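Local structure of alkyl hydroperoxide reductase/ Thiol specific antioxidant/ Mal allergen (Burkholderia ambifaria, 5ENU) at residues P45-P50 / L81-N86; E61-F66 / L93-I98. The protein probably reduces hydrogen peroxide and organic hydroperoxides as a thiol-dependent peroxiredoxin of the AhpC/TSA family. All coordinates share one frame; numbering follows the deposited sequence.

Contact 1. Residues P45-P50 / L81-N86; sequences PKDNTP and LRSHDN
Asp47 reaches from the loop to two successive residues of helix 81-91, Ser83 and His84, and one carboxylate oxygen serves both. OD2 of Asp47 accepts a hydrogen bond from His84 ND1 at 2.7 Å on its syn lone pair, with an N-H...O angle of 157° and the oxygen close to the imidazole plane. On its anti lone pair the same OD2 accepts from Ser83 OG, also at 2.7 Å. With CG anti to the carbonyl carbon (chi1 -72°), Asp47 points its carboxylate at the helix, while OD1 is bonded to Tyr44 OH. Asn48 works through water: its ND2 gives to a water 2.8 Å away that donates to Ser83 O, and a second water, weakly held by ND2, donates to Ser83 OG. OD1 of Asn48 is bonded to Lys90. Thr49 stands at the N-cap position of helix 50-68 and ends the type II turn from Lys46; its OG1 bonds to Lys46 O at 3.0 Å. Pro45 to Thr49 begin the PxxxTxxC peroxiredoxin motif, consistent with an active-site loop that the contact ties to helix 81-91. Since His84 NE2 also faces an acceptor, Ile98 O, the ring is probably doubly protonated, which would strengthen its bond to the carboxylate.

Contact 2. Residues E61-F66 / L93-I98; sequences ELYPKF and LPFPLI
Pro94 sets its CG over one face of the Tyr63 ring, a CH-pi contact. CG of Pro94 stands 3.9 Å from the centroid of the Tyr63 ring, 29° off its normal, and lies closest to CD2, at 3.5 Å. Phe95 meets the same tyrosine through its CB, 3.8 Å from Tyr63 CE1; the two aromatic rings meet obliquely, planes 41° apart and centroids 6.0 Å apart. At the phenol end a water donates to both Tyr63 OH (2.9 Å) and Pro94 O (3.0 Å), a polar bridge beside the apolar packing. Further out, Tyr63 OH is bonded to Glu72 and Lys67, which probably help position the hydroxyl. The ring of Phe95, its CG lying between the backbone N and the carbonyl carbon (chi1 55°), folds back so that Leu93 CB lies over its centre, 4.2 Å above the plane. Lys88 NZ binds the carbonyl oxygens of both Leu93 and Phe95, helping to shape the loop. Tyr63 projects from helix 50-68 near the kink at Pro64, and the Tyr63 and Phe95 side chains both touch Ile73 of strand 71-77; the contact thus joins that helix to the loop leading into strand 97-99, beside the central sheet.

The segments interleave along the chain, 45-50, 61-66, 81-86 and 93-98, so contacts 1 and 2 cross in sequence while their centres lie about 15 Å apart. Helix 50-68 starts at the end of the loop of contact 1 and carries the tyrosine of contact 2; helix 81-91 leads from contact 1 into the loop before strand 97-99. Strands 38-43, 71-77 and 97-99 run parallel, joined in turn by these two helices in successive beta-alpha-beta units of the thioredoxin-like core. The two contacts touch through His84, which reaches strand 97-99 and packs on Leu97. The peroxiredoxin loop is therefore connected, through helix 81-91, to the edge strand of the sheet.

Contact 1. Residues P45-P50 / L81-N86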
# COMPACT_ATOMS: atom_id res chain seq x y z
N PRO A 45 1.11 -7.31 -5.42
CA PRO A 45 0.18 -8.20 -6.14
C PRO A 45 -0.44 -9.31 -5.30
O PRO A 45 -1.66 -9.54 -5.43
CB PRO A 45 1.04 -8.76 -7.29
CG PRO A 45 2.15 -7.80 -7.48
CD PRO A 45 2.35 -7.04 -6.18
N LYS A 46 0.32 -10.03 -4.47
CA LYS A 46 -0.24 -11.26 -3.90
C LYS A 46 0.52 -11.73 -2.67
O LYS A 46 1.75 -11.88 -2.72
CB LYS A 46 -0.23 -12.41 -4.93
N ASP A 47 -0.20 -12.02 -1.59
CA ASP A 47 0.40 -12.66 -0.43
C ASP A 47 1.15 -13.92 -0.86
O ASP A 47 0.70 -14.67 -1.73
CB ASP A 47 -0.68 -13.09 0.57
CG ASP A 47 -1.35 -11.94 1.31
OD1 ASP A 47 -0.93 -10.77 1.15
OD2 ASP A 47 -2.31 -12.20 2.08
N ASN A 48 2.32 -14.14 -0.24
CA ASN A 48 3.10 -15.37 -0.31
C ASN A 48 3.91 -15.54 -1.58
O ASN A 48 4.49 -16.62 -1.77
CB ASN A 48 2.28 -16.64 -0.00
CG ASN A 48 1.64 -16.57 1.35
OD1 ASN A 48 2.33 -16.46 2.36
ND2 ASN A 48 0.31 -16.54 1.38
N THR A 49 3.99 -14.54 -2.43
CA THR A 49 4.86 -14.67 -3.58
C THR A 49 6.24 -14.11 -3.25
O THR A 49 6.39 -13.36 -2.27
CB THR A 49 4.26 -13.90 -4.77
OG1 THR A 49 4.11 -12.53 -4.43
CG2 THR A 49 2.89 -14.46 -5.14
N PRO A 50 7.27 -14.45 -4.04
CA PRO A 50 8.64 -14.03 -3.68
C PRO A 50 8.82 -12.53 -3.56
O PRO A 50 9.38 -12.05 -2.56
CB PRO A 50 9.50 -14.66 -4.78
CG PRO A 50 8.71 -15.85 -5.24
CD PRO A 50 7.27 -15.43 -5.15
N LEU A 81 -8.68 -11.49 4.44
CA LEU A 81 -8.15 -11.25 5.78
C LEU A 81 -7.46 -12.49 6.34
O LEU A 81 -6.42 -12.38 7.00
CB LEU A 81 -9.27 -10.81 6.72
CG LEU A 81 -9.72 -9.36 6.50
CD1 LEU A 81 -10.99 -9.08 7.33
CD2 LEU A 81 -8.60 -8.37 6.85
N ARG A 82 -8.02 -13.68 6.09
CA ARG A 82 -7.37 -14.90 6.55
C ARG A 82 -5.97 -15.04 5.96
O ARG A 82 -4.99 -15.34 6.67
CB ARG A 82 -8.22 -16.12 6.17
CG ARG A 82 -7.56 -17.49 6.46
CD ARG A 82 -8.49 -18.64 6.07
NE ARG A 82 -8.55 -18.83 4.62
CZ ARG A 82 -9.47 -19.59 4.00
NH1 ARG A 82 -10.42 -20.20 4.70
NH2 ARG A 82 -9.45 -19.72 2.67
N SER A 83 -5.84 -14.82 4.65
CA SER A 83 -4.53 -14.87 4.03
C SER A 83 -3.61 -13.84 4.65
O SER A 83 -2.44 -14.13 4.95
CB SER A 83 -4.68 -14.61 2.53
OG SER A 83 -3.43 -14.62 1.87
N HIS A 84 -4.11 -12.62 4.85
CA HIS A 84 -3.30 -11.56 5.44
C HIS A 84 -2.84 -11.92 6.85
O HIS A 84 -1.69 -11.66 7.22
CB HIS A 84 -4.08 -10.26 5.49
CG HIS A 84 -4.11 -9.49 4.20
ND1 HIS A 84 -3.48 -9.92 3.05
CD2 HIS A 84 -4.66 -8.29 3.92
CE1 HIS A 84 -3.63 -9.00 2.11
NE2 HIS A 84 -4.37 -8.01 2.61
N ASP A 85 -3.74 -12.50 7.67
CA ASP A 85 -3.32 -12.88 9.01
C ASP A 85 -2.17 -13.88 8.96
O ASP A 85 -1.21 -13.78 9.74
CB ASP A 85 -4.50 -13.51 9.77
CG ASP A 85 -5.51 -12.50 10.26
OD1 ASP A 85 -5.20 -11.29 10.36
OD2 ASP A 85 -6.65 -12.92 10.56
N ASN A 86 -2.26 -14.86 8.06
CA ASN A 86 -1.21 -15.86 7.91
C ASN A 86 0.08 -15.23 7.42
O ASN A 86 1.16 -15.52 7.94
CB ASN A 86 -1.69 -16.96 6.96
CG ASN A 86 -2.59 -17.96 7.65
OD1 ASN A 86 -2.23 -18.50 8.69
ND2 ASN A 86 -3.77 -18.21 7.08
O HOH W 1 -1.29 -16.41 3.69
O HOH W 2 -2.15 -16.79 0.57

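Contact 2. Residues E61-F66 / L93-I98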
# COMPACT_ATOMS: atom_id res chain seq x y z
N GLU A 61 12.16 -4.50 8.11
CA GLU A 61 13.51 -4.25 8.59
C GLU A 61 13.73 -2.77 8.89
O GLU A 61 14.42 -2.42 9.86
CB GLU A 61 14.51 -4.74 7.55
CG GLU A 61 15.95 -4.48 7.91
CD GLU A 61 16.89 -4.89 6.80
OE1 GLU A 61 17.99 -5.40 7.11
OE2 GLU A 61 16.53 -4.73 5.61
N LEU A 62 13.17 -1.90 8.06
CA LEU A 62 13.34 -0.46 8.24
C LEU A 62 12.20 0.20 9.00
O LEU A 62 12.23 1.42 9.19
CB LEU A 62 13.58 0.22 6.89
CG LEU A 62 14.94 -0.09 6.27
CD1 LEU A 62 15.08 0.51 4.88
CD2 LEU A 62 16.04 0.43 7.18
N TYR A 63 11.22 -0.57 9.46
CA TYR A 63 10.06 -0.02 10.16
C TYR A 63 10.41 0.97 11.27
O TYR A 63 9.77 2.04 11.34
CB TYR A 63 9.16 -1.16 10.66
CG TYR A 63 7.84 -0.68 11.19
CD1 TYR A 63 6.89 -0.13 10.33
CD2 TYR A 63 7.53 -0.77 12.54
CE1 TYR A 63 5.67 0.31 10.78
CE2 TYR A 63 6.28 -0.34 13.02
CZ TYR A 63 5.36 0.20 12.12
OH TYR A 63 4.12 0.66 12.55
N PRO A 64 11.38 0.70 12.16
CA PRO A 64 11.68 1.69 13.21
C PRO A 64 12.09 3.03 12.65
O PRO A 64 11.78 4.07 13.26
CB PRO A 64 12.82 1.03 14.01
CG PRO A 64 12.69 -0.42 13.71
CD PRO A 64 12.22 -0.50 12.29
N LYS A 65 12.78 3.04 11.50
CA LYS A 65 13.18 4.32 10.92
C LYS A 65 11.98 5.07 10.32
O LYS A 65 11.91 6.30 10.41
CB LYS A 65 14.27 4.11 9.87
CG LYS A 65 15.56 3.55 10.43
CD LYS A 65 16.66 3.63 9.38
CE LYS A 65 17.90 2.86 9.79
NZ LYS A 65 18.46 3.41 11.04
N PHE A 66 11.05 4.34 9.70
CA PHE A 66 9.81 4.98 9.25
C PHE A 66 9.07 5.59 10.43
O PHE A 66 8.62 6.75 10.37
CB PHE A 66 8.93 3.96 8.53
CG PHE A 66 9.37 3.66 7.12
CD1 PHE A 66 9.09 4.55 6.08
CD2 PHE A 66 10.08 2.50 6.83
CE1 PHE A 66 9.50 4.27 4.79
CE2 PHE A 66 10.51 2.24 5.53
CZ PHE A 66 10.21 3.12 4.51
N LEU A 93 5.28 -9.21 10.47
CA LEU A 93 5.20 -7.80 10.06
C LEU A 93 4.68 -6.95 11.21
O LEU A 93 3.69 -7.34 11.86
CB LEU A 93 4.27 -7.64 8.84
CG LEU A 93 4.68 -8.40 7.57
CD1 LEU A 93 3.65 -8.15 6.46
CD2 LEU A 93 6.08 -8.00 7.13
N PRO A 94 5.29 -5.80 11.48
CA PRO A 94 4.85 -4.94 12.59
C PRO A 94 3.83 -3.89 12.18
O PRO A 94 3.60 -2.95 12.95
CB PRO A 94 6.17 -4.25 13.00
CG PRO A 94 6.89 -4.10 11.71
CD PRO A 94 6.58 -5.37 10.93
N PHE A 95 3.22 -4.03 11.02
CA PHE A 95 2.32 -3.03 10.47
C PHE A 95 1.14 -3.76 9.86
O PHE A 95 1.20 -4.98 9.63
CB PHE A 95 3.05 -2.15 9.44
CG PHE A 95 3.72 -2.91 8.33
CD1 PHE A 95 2.98 -3.41 7.25
CD2 PHE A 95 5.10 -3.12 8.34
CE1 PHE A 95 3.60 -4.11 6.22
CE2 PHE A 95 5.72 -3.82 7.30
CZ PHE A 95 4.97 -4.31 6.25
N PRO A 96 0.04 -3.05 9.60
CA PRO A 96 -1.19 -3.72 9.13
C PRO A 96 -1.19 -4.00 7.64
O PRO A 96 -0.48 -3.37 6.86
CB PRO A 96 -2.30 -2.70 9.44
CG PRO A 96 -1.65 -1.57 10.18
CD PRO A 96 -0.18 -1.64 9.95
N LEU A 97 -2.04 -4.96 7.25
CA LEU A 97 -2.34 -5.25 5.85
C LEU A 97 -3.84 -5.06 5.63
O LEU A 97 -4.65 -5.70 6.31
CB LEU A 97 -1.95 -6.69 5.50
CG LEU A 97 -0.48 -7.06 5.69
CD1 LEU A 97 -0.30 -8.55 5.41
CD2 LEU A 97 0.45 -6.20 4.79
N ILE A 98 -4.19 -4.22 4.65
CA ILE A 98 -5.59 -4.03 4.25
C ILE A 98 -6.00 -5.12 3.27
O ILE A 98 -5.26 -5.41 2.31
CB ILE A 98 -5.79 -2.63 3.63
CG1 ILE A 98 -5.85 -1.57 4.74
CG2 ILE A 98 -7.05 -2.61 2.77
CD1 ILE A 98 -5.82 -0.11 4.22
O HOH W 3 1.62 -0.64 13.05